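Local coordinates for protein lectin (Lotus tetragonolobus, PDB 2EIG) that probably binds L-fucose-containing carbohydrates as a legume seed lectin that carries paired calcium and manganese ions, at residues Leu102-Ser107 with Asn112-Val117; Val125-Pro128 with Ser134-Gly137; Phe3-Phe8 with Gly12-Gln17; Asp19-Thr24 with Met30-Leu35. All coordinates share one frame; numbering follows the deposited sequence.

How the contacts relate
Followed from the N terminus, the contacts come in series: each closes a short loop before the next opens, and none nests or crosses. Contact 3 closes the turn between strands 2-5 and 14-18, which belong to the two different sheets. Contact 4 closes across the hairpin of strands 21-23 and 27-29 and touches contact 3 where Ile22 meets Phe8 and Phe16. Contact 1 folds the loop after strand 81-88 against the start of strand 115-120. Contact 2 then closes the metal-binding loop onto strand 135-140, the neighbour of 115-120, and meets contact 1 through Val117. The centres of contacts 2 and 3 lie about 28 Å apart, on opposite sides of the chain's centre.

Contact 1. Residues Leu102-Ser107 with Asn112-Val117; sequences LGITDS and NQFVAV
Asn112 reaches out of the run into strand 115-120 and grips the backbone of Asp106 with both ends of its amide. Its CB points at the loop, and CG lies anti to the carbonyl carbon (chi1 -64°), which brings the amide up to the N and O of that one residue. Asn112 OD1 accepts from Asp106 N at 2.9 Å, the donor standing above the carbonyl plane, and from a water at 2.6 Å. Asn112 ND2 donates to Asp106 O at 2.9 Å in an almost straight bond (178°) that lies in the amide plane of Asn112. The methyl CG2 of Thr105 rests 3.4 Å from Asn112 ND2. Deeper in, Ile104 lays CG1 over one face of the Phe114 ring and carries CD1 on to CE1 of Phe114 (3.6 Å) and CB of Ala116 (3.8 Å), an apolar contact suited to this buried place beside Val83 and Phe85 of strand 81-88. Thr105 OG1, buried with no partner in the model, comes obliquely to Phe114 CE2. Asparagine suits its place because one flat group offers both a donor and an acceptor: the paired bonds fix its rotation and tie the loop to the strand's approach, beside Ser110 of the second subunit.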
loop_
_atom_site.group_PDB
_atom_site.type_symbol
_atom_site.label_atom_id
_atom_site.label_comp_id
_atom_site.label_asym_id
_atom_site.label_seq_id
_atom_site.Cartn_x
_atom_site.Cartn_y
_atom_site.Cartn_z
ATOM N N LEU A 102 21.387 16.805 2.391
ATOM C CA LEU A 102 20.806 16.582 3.727
ATOM C C LEU A 102 21.634 15.765 4.709
ATOM O O LEU A 102 21.131 15.374 5.755
ATOM C CB LEU A 102 19.325 16.097 3.640
ATOM C CG LEU A 102 18.373 17.164 3.062
ATOM C CD1 LEU A 102 16.999 16.622 2.693
ATOM C CD2 LEU A 102 18.171 18.419 3.993
ATOM N N GLY A 103 22.916 15.584 4.423
ATOM C CA GLY A 103 23.805 14.796 5.256
ATOM C C GLY A 103 23.483 13.310 5.170
ATOM O O GLY A 103 23.970 12.533 5.977
ATOM N N ILE A 104 22.656 12.921 4.203
ATOM C CA ILE A 104 22.246 11.495 4.070
ATOM C C ILE A 104 22.661 10.868 2.733
ATOM O O ILE A 104 22.778 9.659 2.610
ATOM C CB ILE A 104 20.735 11.272 4.304
ATOM C CG1 ILE A 104 19.867 12.099 3.321
ATOM C CG2 ILE A 104 20.375 11.531 5.821
ATOM C CD1 ILE A 104 18.361 12.011 3.532
ATOM N N THR A 105 22.882 11.695 1.741
ATOM C CA THR A 105 23.204 11.201 0.401
ATOM C C THR A 105 24.600 11.675 0.046
ATOM O O THR A 105 24.851 12.863 0.044
ATOM C CB THR A 105 22.170 11.733 -0.626
ATOM O OG1 THR A 105 20.920 11.053 -0.417
ATOM C CG2 THR A 105 22.637 11.522 -2.090
ATOM N N ASP A 106 25.480 10.733 -0.270
ATOM C CA ASP A 106 26.697 11.001 -0.987
ATOM C C ASP A 106 26.315 11.239 -2.464
ATOM O O ASP A 106 25.899 10.303 -3.171
ATOM C CB ASP A 106 27.607 9.784 -0.883
ATOM C CG ASP A 106 28.929 9.942 -1.641
ATOM O OD1 ASP A 106 29.827 9.144 -1.361
ATOM O OD2 ASP A 106 29.091 10.830 -2.495
ATOM N N SER A 107 26.481 12.481 -2.913
ATOM C CA SER A 107 26.045 12.917 -4.222
ATOM C C SER A 107 26.824 12.269 -5.360
ATOM O O SER A 107 26.333 12.270 -6.490
ATOM C CB SER A 107 26.105 14.453 -4.368
ATOM O OG SER A 107 27.433 14.899 -4.471
ATOM N N ASN A 112 23.904 4.840 -2.001
ATOM C CA ASN A 112 23.226 5.398 -0.827
ATOM C C ASN A 112 22.112 4.536 -0.335
ATOM O O ASN A 112 21.284 4.088 -1.104
ATOM C CB ASN A 112 22.732 6.803 -1.070
ATOM C CG ASN A 112 23.860 7.764 -1.319
ATOM O OD1 ASN A 112 24.727 7.957 -0.461
ATOM N ND2 ASN A 112 23.847 8.391 -2.489
ATOM N N GLN A 113 22.122 4.279 0.960
ATOM C CA GLN A 113 21.223 3.319 1.512
ATOM C C GLN A 113 20.609 3.877 2.813
ATOM O O GLN A 113 21.307 4.087 3.788
ATOM C CB GLN A 113 22.006 2.035 1.783
ATOM C CG GLN A 113 21.082 0.898 1.980
ATOM C CD GLN A 113 21.797 -0.376 2.279
ATOM O OE1 GLN A 113 23.010 -0.459 2.167
ATOM N NE2 GLN A 113 21.047 -1.387 2.643
ATOM N N PHE A 114 19.319 4.145 2.803
ATOM C CA PHE A 114 18.681 4.808 3.962
ATOM C C PHE A 114 17.223 4.954 3.681
ATOM O O PHE A 114 16.753 4.894 2.518
ATOM C CB PHE A 114 19.300 6.220 4.264
ATOM C CG PHE A 114 19.044 7.225 3.171
ATOM C CD1 PHE A 114 17.831 7.913 3.116
ATOM C CD2 PHE A 114 19.968 7.407 2.156
ATOM C CE1 PHE A 114 17.557 8.773 2.074
ATOM C CE2 PHE A 114 19.704 8.258 1.092
ATOM C CZ PHE A 114 18.514 8.938 1.043
ATOM N N VAL A 115 16.490 5.161 4.751
ATOM C CA VAL A 115 15.094 5.512 4.650
ATOM C C VAL A 115 15.023 6.802 5.451
ATOM O O VAL A 115 15.549 6.873 6.567
ATOM C CB VAL A 115 14.143 4.391 5.178
ATOM C CG1 VAL A 115 12.721 4.881 5.252
ATOM C CG2 VAL A 115 14.180 3.128 4.278
ATOM N N ALA A 116 14.435 7.831 4.857
ATOM C CA ALA A 116 14.341 9.100 5.525
ATOM C C ALA A 116 12.968 9.759 5.309
ATOM O O ALA A 116 12.317 9.534 4.292
ATOM C CB ALA A 116 15.468 10.026 5.028
ATOM N N VAL A 117 12.522 10.489 6.329
ATOM C CA VAL A 117 11.466 11.454 6.240
ATOM C C VAL A 117 12.126 12.848 6.376
ATOM O O VAL A 117 12.665 13.223 7.431
ATOM C CB VAL A 117 10.380 11.236 7.328
ATOM C CG1 VAL A 117 9.257 12.315 7.202
ATOM C CG2 VAL A 117 9.793 9.758 7.264
HETATM O O HOH W 1 24.933 6.996 1.980
#

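Contact 2. Residues Val125-Pro128 with Ser134-Gly137; sequences VWDP and SHIG. With MN (manganese (II) ion), chain F; CA (calcium ion), chain G.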
loop_
_atom_site.group_PDB
_atom_site.type_symbol
_atom_site.label_atom_id
_atom_site.label_comp_id
_atom_site.label_asym_id
_atom_site.label_seq_id
_atom_site.Cartn_x
_atom_site.Cartn_y
_atom_site.Cartn_z
ATOM N N VAL A 125 17.078 21.208 -7.541
ATOM C CA VAL A 125 16.694 20.782 -8.889
ATOM C C VAL A 125 15.868 19.473 -8.924
ATOM O O VAL A 125 15.054 19.298 -9.836
ATOM C CB VAL A 125 17.963 20.680 -9.825
ATOM C CG1 VAL A 125 18.757 21.997 -9.805
ATOM C CG2 VAL A 125 18.845 19.632 -9.336
ATOM N N TRP A 126 16.050 18.595 -7.904
ATOM C CA TRP A 126 15.469 17.267 -7.878
ATOM C C TRP A 126 14.233 17.236 -6.999
ATOM O O TRP A 126 13.553 16.204 -6.864
ATOM C CB TRP A 126 16.510 16.292 -7.328
ATOM C CG TRP A 126 17.078 16.769 -5.950
ATOM C CD1 TRP A 126 16.452 16.718 -4.749
ATOM C CD2 TRP A 126 18.363 17.392 -5.708
ATOM N NE1 TRP A 126 17.274 17.230 -3.759
ATOM C CE2 TRP A 126 18.452 17.638 -4.320
ATOM C CE3 TRP A 126 19.441 17.749 -6.530
ATOM C CZ2 TRP A 126 19.573 18.219 -3.735
ATOM C CZ3 TRP A 126 20.548 18.338 -5.958
ATOM C CH2 TRP A 126 20.599 18.580 -4.554
ATOM N N ASP A 127 13.972 18.368 -6.364
ATOM C CA ASP A 127 12.843 18.548 -5.494
ATOM C C ASP A 127 11.563 18.741 -6.262
ATOM O O ASP A 127 11.612 19.130 -7.427
ATOM C CB ASP A 127 13.102 19.731 -4.554
ATOM C CG ASP A 127 13.959 19.334 -3.408
ATOM O OD1 ASP A 127 13.833 18.156 -3.038
ATOM O OD2 ASP A 127 14.778 20.146 -2.942
ATOM N N PRO A 128 10.426 18.469 -5.610
ATOM C CA PRO A 128 9.158 18.493 -6.315
ATOM C C PRO A 128 8.996 19.808 -7.091
ATOM O O PRO A 128 8.775 20.896 -6.495
ATOM C CB PRO A 128 8.117 18.304 -5.211
ATOM C CG PRO A 128 8.829 17.618 -4.094
ATOM C CD PRO A 128 10.287 18.041 -4.197
ATOM N N SER A 134 9.058 24.432 0.263
ATOM C CA SER A 134 9.265 23.469 1.349
ATOM C C SER A 134 8.313 22.303 1.190
ATOM O O SER A 134 7.178 22.456 0.743
ATOM C CB SER A 134 9.080 24.123 2.729
ATOM O OG SER A 134 10.028 25.135 2.896
ATOM N N HIS A 135 8.801 21.129 1.527
ATOM C CA HIS A 135 8.028 19.948 1.365
ATOM C C HIS A 135 8.449 18.903 2.400
ATOM O O HIS A 135 9.564 18.937 2.948
ATOM C CB HIS A 135 8.195 19.418 -0.053
ATOM C CG HIS A 135 9.617 19.264 -0.473
ATOM N ND1 HIS A 135 10.405 20.317 -0.883
ATOM C CD2 HIS A 135 10.386 18.164 -0.557
ATOM C CE1 HIS A 135 11.605 19.867 -1.207
ATOM N NE2 HIS A 135 11.613 18.554 -1.027
ATOM N N ILE A 136 7.530 18.006 2.691
ATOM C CA ILE A 136 7.819 16.898 3.565
ATOM C C ILE A 136 7.913 15.722 2.588
ATOM O O ILE A 136 6.985 15.521 1.798
ATOM C CB ILE A 136 6.716 16.717 4.652
ATOM C CG1 ILE A 136 6.722 17.891 5.644
ATOM C CG2 ILE A 136 6.931 15.387 5.455
ATOM C CD1 ILE A 136 5.245 18.372 6.063
ATOM N N GLY A 137 9.025 14.995 2.608
ATOM C CA GLY A 137 9.186 13.866 1.703
ATOM C C GLY A 137 9.565 12.559 2.359
ATOM O O GLY A 137 10.183 12.557 3.419
HETATM MN MN MN F . 13.417 17.299 -1.116
HETATM CA CA CA G . 16.117 20.436 -0.982
HETATM O O HOH W 2 17.151 18.395 -0.983
HETATM O O HOH W 3 15.218 16.079 -1.119
HETATM O O HOH W 4 12.261 15.767 -2.258
HETATM O O HOH W 5 17.538 21.167 0.735
#
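Asp127 OD1 and His135 NE2 lie only 3.0 Å apart, yet they share no hydrogen bond: a manganese ion binds both. This is the two-metal site of the legume lectin fold, in which the loop 125-128 is drawn onto the start of strand 135-140. Manganese is bound by Asp127 OD1 at 2.1 Å and by His135 NE2 at 2.2 Å, while Glu118, Asp120 and waters 3 and 4 complete the six ligands. The other oxygen of the same carboxylate, Asp127 OD2, binds calcium at 2.4 Å, so aspartate suits the place by offering one oxygen to each metal. Calcium also takes waters 2 and 5, with Asp120, His122 and Asn124 supplying the rest. The carboxylate approaches the imidazole at its edge, the two planes turned 64° apart. Histidine is equally well chosen, since NE2 binds the metal while ND1 bonds to Ser133 O, a second-shell link that fixes the rotation of the ring. Pro128 packs over one face of this imidazole in a CH-pi contact, 3.6 Å from its CD to the ring centroid. As in other legume lectins, the metal pair probably holds the sugar-binding loops in shape. Farther out, Trp126 stacks on Tyr101 and turns its indole N-H to the calcium shell: Trp126 NE1 donates to calcium-bound water 2 at 3.0 Å.

Contact 3. Residues Phe3-Phe8 with Gly12-Gln17; sequences FNYTRF and GSLIFQ. With NAG (2-acetamido-2-deoxy-beta-D-glucopyranose), chain E.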
loop_
_atom_site.group_PDB
_atom_site.type_symbol
_atom_site.label_atom_id
_atom_site.label_comp_id
_atom_site.label_asym_id
_atom_site.label_seq_id
_atom_site.Cartn_x
_atom_site.Cartn_y
_atom_site.Cartn_z
ATOM N N PHE A 3 12.321 4.618 23.852
ATOM C CA PHE A 3 12.872 5.766 24.554
ATOM C C PHE A 3 11.947 6.928 24.327
ATOM O O PHE A 3 11.046 6.870 23.468
ATOM C CB PHE A 3 14.329 6.097 24.172
ATOM C CG PHE A 3 14.562 6.295 22.696
ATOM C CD1 PHE A 3 14.290 7.518 22.080
ATOM C CD2 PHE A 3 15.031 5.252 21.913
ATOM C CE1 PHE A 3 14.533 7.709 20.654
ATOM C CE2 PHE A 3 15.241 5.398 20.515
ATOM C CZ PHE A 3 15.010 6.624 19.894
ATOM N N ASN A 4 12.151 7.972 25.105
ATOM C CA ASN A 4 11.229 9.092 25.134
ATOM C C ASN A 4 11.994 10.243 25.763
ATOM O O ASN A 4 12.202 10.275 26.966
ATOM C CB ASN A 4 9.965 8.677 25.915
ATOM C CG ASN A 4 9.001 9.847 26.204
ATOM O OD1 ASN A 4 9.162 10.971 25.705
ATOM N ND2 ASN A 4 7.990 9.563 27.038
ATOM N N TYR A 5 12.451 11.154 24.916
ATOM C CA TYR A 5 13.097 12.387 25.324
ATOM C C TYR A 5 12.052 13.496 25.331
ATOM O O TYR A 5 11.571 13.920 24.280
ATOM C CB TYR A 5 14.183 12.775 24.310
ATOM C CG TYR A 5 15.275 11.743 24.193
ATOM C CD1 TYR A 5 16.415 11.821 25.005
ATOM C CD2 TYR A 5 15.170 10.683 23.293
ATOM C CE1 TYR A 5 17.444 10.891 24.882
ATOM C CE2 TYR A 5 16.169 9.719 23.184
ATOM C CZ TYR A 5 17.275 9.808 23.999
ATOM O OH TYR A 5 18.248 8.861 23.927
ATOM N N THR A 6 11.691 13.970 26.508
ATOM C CA THR A 6 10.766 15.099 26.602
ATOM C C THR A 6 11.604 16.341 26.409
ATOM O O THR A 6 11.106 17.385 25.975
ATOM C CB THR A 6 10.078 15.120 27.959
ATOM O OG1 THR A 6 11.091 15.009 28.959
ATOM C CG2 THR A 6 9.153 13.934 28.094
ATOM N N ARG A 7 12.876 16.218 26.764
ATOM C CA ARG A 7 13.927 17.107 26.296
ATOM C C ARG A 7 15.254 16.344 26.232
ATOM O O ARG A 7 15.371 15.174 26.693
ATOM C CB ARG A 7 14.080 18.348 27.173
ATOM C CG ARG A 7 14.536 18.097 28.603
ATOM C CD ARG A 7 14.580 19.492 29.251
ATOM N NE ARG A 7 15.191 19.573 30.577
ATOM C CZ ARG A 7 15.821 20.661 31.047
ATOM N NH1 ARG A 7 15.965 21.753 30.284
ATOM N NH2 ARG A 7 16.330 20.660 32.281
ATOM N N PHE A 8 16.262 17.001 25.695
ATOM C CA PHE A 8 17.521 16.302 25.518
ATOM C C PHE A 8 18.555 16.602 26.570
ATOM O O PHE A 8 18.868 17.758 26.852
ATOM C CB PHE A 8 18.052 16.491 24.100
ATOM C CG PHE A 8 17.065 16.052 23.045
ATOM C CD1 PHE A 8 16.116 16.939 22.559
ATOM C CD2 PHE A 8 17.068 14.732 22.570
ATOM C CE1 PHE A 8 15.202 16.522 21.587
ATOM C CE2 PHE A 8 16.154 14.315 21.611
ATOM C CZ PHE A 8 15.230 15.225 21.122
ATOM N N GLY A 12 24.857 10.582 27.089
ATOM C CA GLY A 12 25.379 9.431 26.363
ATOM C C GLY A 12 24.382 8.507 25.659
ATOM O O GLY A 12 24.765 7.488 25.109
ATOM N N SER A 13 23.098 8.831 25.702
ATOM C CA SER A 13 22.088 8.034 25.017
ATOM C C SER A 13 22.130 8.313 23.486
ATOM O O SER A 13 21.735 7.482 22.715
ATOM C CB SER A 13 20.696 8.326 25.588
ATOM O OG SER A 13 20.300 9.663 25.262
ATOM N N LEU A 14 22.610 9.483 23.074
ATOM C CA LEU A 14 22.732 9.812 21.637
ATOM C C LEU A 14 24.188 9.946 21.183
ATOM O O LEU A 14 25.090 10.153 21.996
ATOM C CB LEU A 14 21.953 11.112 21.269
ATOM C CG LEU A 14 20.454 11.232 21.573
ATOM C CD1 LEU A 14 19.924 12.650 21.130
ATOM C CD2 LEU A 14 19.633 10.139 20.883
ATOM N N ILE A 15 24.383 9.835 19.868
ATOM C CA ILE A 15 25.640 10.123 19.220
ATOM C C ILE A 15 25.438 11.402 18.415
ATOM O O ILE A 15 24.471 11.524 17.646
ATOM C CB ILE A 15 26.089 8.988 18.262
ATOM C CG1 ILE A 15 26.319 7.666 19.044
ATOM C CG2 ILE A 15 27.329 9.415 17.453
ATOM C CD1 ILE A 15 26.364 6.418 18.114
ATOM N N PHE A 16 26.316 12.365 18.644
ATOM C CA PHE A 16 26.276 13.611 17.900
ATOM C C PHE A 16 27.454 13.684 16.971
ATOM O O PHE A 16 28.576 13.373 17.380
ATOM C CB PHE A 16 26.338 14.785 18.863
ATOM C CG PHE A 16 25.307 14.747 19.886
ATOM C CD1 PHE A 16 24.104 15.392 19.686
ATOM C CD2 PHE A 16 25.528 14.062 21.088
ATOM C CE1 PHE A 16 23.122 15.348 20.640
ATOM C CE2 PHE A 16 24.552 14.021 22.061
ATOM C CZ PHE A 16 23.346 14.677 21.841
ATOM N N GLN A 17 27.189 14.069 15.722
ATOM C CA GLN A 17 28.210 14.156 14.689
ATOM C C GLN A 17 28.027 15.487 14.031
ATOM O O GLN A 17 26.911 16.007 13.976
ATOM C CB GLN A 17 28.104 13.033 13.655
ATOM C CG GLN A 17 27.876 11.647 14.315
ATOM C CD GLN A 17 28.062 10.513 13.348
ATOM O OE1 GLN A 17 28.005 9.320 13.711
ATOM N NE2 GLN A 17 28.299 10.863 12.093
HETATM C C1 NAG E . 7.021 10.624 27.219
HETATM C C2 NAG E . 5.729 9.884 26.888
HETATM C C3 NAG E . 4.441 10.441 27.541
HETATM C C4 NAG E . 4.621 11.319 28.799
HETATM C C5 NAG E . 6.012 11.947 28.921
HETATM C C6 NAG E . 6.340 12.348 30.355
HETATM C C7 NAG E . 5.295 8.831 24.734
HETATM C C8 NAG E . 4.740 9.104 23.364
HETATM N N2 NAG E . 5.579 9.919 25.447
HETATM O O3 NAG E . 3.560 9.355 27.822
HETATM O O4 NAG E . 3.642 12.340 28.792
HETATM O O5 NAG E . 6.997 11.005 28.568
HETATM O O6 NAG E . 6.835 11.214 31.050
HETATM O O7 NAG E . 5.465 7.676 25.152
#
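Tyr5 and Leu14 slide past each other in opposite directions, with Leu14 CD2 coming up beside the hydroxyl end of the ring. Tyr5 carries CG anti to the carbonyl carbon (chi1 -61°), and its ring runs out until the hydroxyl meets Ser13. There Tyr5 OH donates to Ser13 OG at a short 2.6 Å, with the serine oxygen at the ring's edge, near its plane. Ser13 OG bonds in turn to Asp11 OD2, so its small hydroxyl is held between the tyrosine OH and a carboxylate. Leu14 fits beside this polar link because its two branches part: CD2 approaches Tyr5 obliquely, 3.9 Å from CZ, while CD1 lies 3.8 Å from CD2 of Phe8, again oblique to that ring. One leucine thus touches two aromatic side chains, one with each methyl. Next to Tyr5 in the chain, Asn4 carries an N-linked sugar, its ND2 bonded covalently to C1 of the N-acetylglucosamine in the glycosylation sequence Asn4-Tyr5-Thr6. Strand 2-5 pairs with strand 214-226 in one sheet, and strand 14-18 pairs with strand 39-50 at the border of the other; the contact therefore bridges the two layers of the lectin sandwich, with Trp221 of strand 214-226 touching both Phe8 and Leu14.

Contact 4. Residues Asp19-Thr24 with Met30-Leu35; sequences DAKIWT and MPTDPL
Thr32 sits against Asp19 and Lys21, where the chain comes back from the beta-hairpin of strands 21-23 and 27-29 in this legume lectin. The backbones are joined by one bond: Thr32 N donates to Asp19 O at 2.9 Å, with an angle of 164° at the hydrogen. Of all the residues here, Thr32 loses the most surface to the partner segment. Thr32 OG1 lies anti to the backbone N (chi1 -179°), which swings the methyl Thr32 CG2 over to Asp19 O (3.5 Å) and Lys21 CG (3.7 Å). A branched residue suits this spot, since its methyl and Thr32 CB, 3.6 Å from Lys21 CG, both meet aliphatic carbon. Lys21 bends at its second torsion and leads its ammonium end away. Asp19, second in burial, presses CB against CB of Pro31 at 3.6 Å, and its side chain also touches Thr39 and Ser41 of strand 39-50. The cis peptide bond before Pro31 turns the chain sharply after Met30, a proline's particular aptitude. Met30, which is buried, sets CG against Ala20 CB at 4.0 Å; the flexible thioether side chain reaches Phe204 and Ala206 of the other sheet. Trp23 brings CE3 obliquely to Thr32 O, an oxygen that accepts from Arg215 NH1, and the same arginine makes a cation-pi contact with the indole. Beyond it an Asx turn shapes the chain, Asp33 OD2 accepting from Leu35 N at 3.1 Å, from above the carboxylate plane.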
loop_
_atom_site.group_PDB
_atom_site.type_symbol
_atom_site.label_atom_id
_atom_site.label_comp_id
_atom_site.label_asym_id
_atom_site.label_seq_id
_atom_site.Cartn_x
_atom_site.Cartn_y
_atom_site.Cartn_z
ATOM N N ASP A 19 27.784 19.253 13.457
ATOM C CA ASP A 19 27.290 20.450 14.159
ATOM C C ASP A 19 26.118 20.216 15.090
ATOM O O ASP A 19 25.524 21.171 15.607
ATOM C CB ASP A 19 27.062 21.575 13.134
ATOM C CG ASP A 19 28.384 21.991 12.488
ATOM O OD1 ASP A 19 28.638 21.775 11.297
ATOM O OD2 ASP A 19 29.247 22.420 13.236
ATOM N N ALA A 20 25.791 18.946 15.343
ATOM C CA ALA A 20 24.694 18.661 16.259
ATOM C C ALA A 20 25.156 18.775 17.717
ATOM O O ALA A 20 26.161 18.194 18.070
ATOM C CB ALA A 20 24.108 17.278 16.002
ATOM N N LYS A 21 24.360 19.425 18.560
ATOM C CA LYS A 21 24.727 19.671 19.984
ATOM C C LYS A 21 23.474 19.821 20.796
ATOM O O LYS A 21 22.451 20.291 20.273
ATOM C CB LYS A 21 25.559 20.956 20.148
ATOM C CG LYS A 21 26.813 21.109 19.259
ATOM C CD LYS A 21 27.920 20.193 19.724
ATOM C CE LYS A 21 29.147 20.259 18.856
ATOM N NZ LYS A 21 29.984 19.143 19.359
ATOM N N ILE A 22 23.514 19.416 22.071
ATOM C CA ILE A 22 22.451 19.843 22.999
ATOM C C ILE A 22 22.649 21.360 23.148
ATOM O O ILE A 22 23.786 21.804 23.335
ATOM C CB ILE A 22 22.515 19.118 24.394
ATOM C CG1 ILE A 22 22.475 17.589 24.243
ATOM C CG2 ILE A 22 21.373 19.582 25.319
ATOM C CD1 ILE A 22 21.341 17.078 23.380
ATOM N N TRP A 23 21.583 22.145 22.986
ATOM C CA TRP A 23 21.647 23.620 23.107
ATOM C C TRP A 23 20.690 24.089 24.222
ATOM O O TRP A 23 20.160 23.260 24.965
ATOM C CB TRP A 23 21.510 24.332 21.721
ATOM C CG TRP A 23 20.521 25.514 21.506
ATOM C CD1 TRP A 23 19.142 25.487 21.666
ATOM C CD2 TRP A 23 20.819 26.830 20.975
ATOM N NE1 TRP A 23 18.576 26.706 21.310
ATOM C CE2 TRP A 23 19.575 27.550 20.893
ATOM C CE3 TRP A 23 22.000 27.477 20.590
ATOM C CZ2 TRP A 23 19.494 28.880 20.450
ATOM C CZ3 TRP A 23 21.919 28.815 20.147
ATOM C CH2 TRP A 23 20.671 29.493 20.069
ATOM N N THR A 24 20.517 25.398 24.373
ATOM C CA THR A 24 19.698 25.957 25.468
ATOM C C THR A 24 18.380 25.235 25.704
ATOM O O THR A 24 17.678 24.856 24.746
ATOM C CB THR A 24 19.325 27.430 25.219
ATOM O OG1 THR A 24 20.301 28.048 24.363
ATOM C CG2 THR A 24 19.195 28.176 26.560
ATOM N N MET A 30 20.507 21.494 15.383
ATOM C CA MET A 30 21.132 20.864 14.226
ATOM C C MET A 30 20.964 21.871 13.093
ATOM O O MET A 30 20.026 21.772 12.329
ATOM C CB MET A 30 20.386 19.556 13.878
ATOM C CG MET A 30 20.428 18.504 14.997
ATOM S SD MET A 30 19.532 17.063 14.497
ATOM C CE MET A 30 20.718 16.335 13.321
ATOM N N PRO A 31 21.883 22.822 12.986
ATOM C CA PRO A 31 23.110 22.874 13.803
ATOM C C PRO A 31 22.992 23.754 15.044
ATOM O O PRO A 31 22.059 24.553 15.199
ATOM C CB PRO A 31 24.115 23.545 12.856
ATOM C CG PRO A 31 23.268 24.586 12.162
ATOM C CD PRO A 31 21.822 23.961 12.050
ATOM N N THR A 32 23.960 23.584 15.932
ATOM C CA THR A 32 24.052 24.421 17.090
ATOM C C THR A 32 24.192 25.921 16.683
ATOM O O THR A 32 23.559 26.790 17.277
ATOM C CB THR A 32 25.255 24.020 17.907
ATOM O OG1 THR A 32 25.297 24.859 19.059
ATOM C CG2 THR A 32 26.531 24.166 17.110
ATOM N N ASP A 33 24.990 26.190 15.655
ATOM C CA ASP A 33 25.160 27.549 15.191
ATOM C C ASP A 33 25.087 27.676 13.643
ATOM O O ASP A 33 26.034 27.383 12.944
ATOM C CB ASP A 33 26.487 28.118 15.736
ATOM C CG ASP A 33 26.683 29.592 15.363
ATOM O OD1 ASP A 33 27.824 30.101 15.470
ATOM O OD2 ASP A 33 25.689 30.211 14.938
ATOM N N PRO A 34 23.957 28.148 13.121
ATOM C CA PRO A 34 23.865 28.277 11.674
ATOM C C PRO A 34 24.752 29.416 11.095
ATOM O O PRO A 34 25.115 29.343 9.924
ATOM C CB PRO A 34 22.380 28.486 11.421
ATOM C CG PRO A 34 21.715 28.470 12.700
ATOM C CD PRO A 34 22.725 28.567 13.804
ATOM N N LEU A 35 25.149 30.388 11.932
ATOM C CA LEU A 35 25.957 31.556 11.508
ATOM C C LEU A 35 27.282 31.169 10.906
ATOM O O LEU A 35 27.857 31.900 10.096
ATOM C CB LEU A 35 26.197 32.511 12.687
ATOM C CG LEU A 35 24.929 33.022 13.353
ATOM C CD1 LEU A 35 25.257 33.863 14.664
ATOM C CD2 LEU A 35 24.013 33.765 12.325
#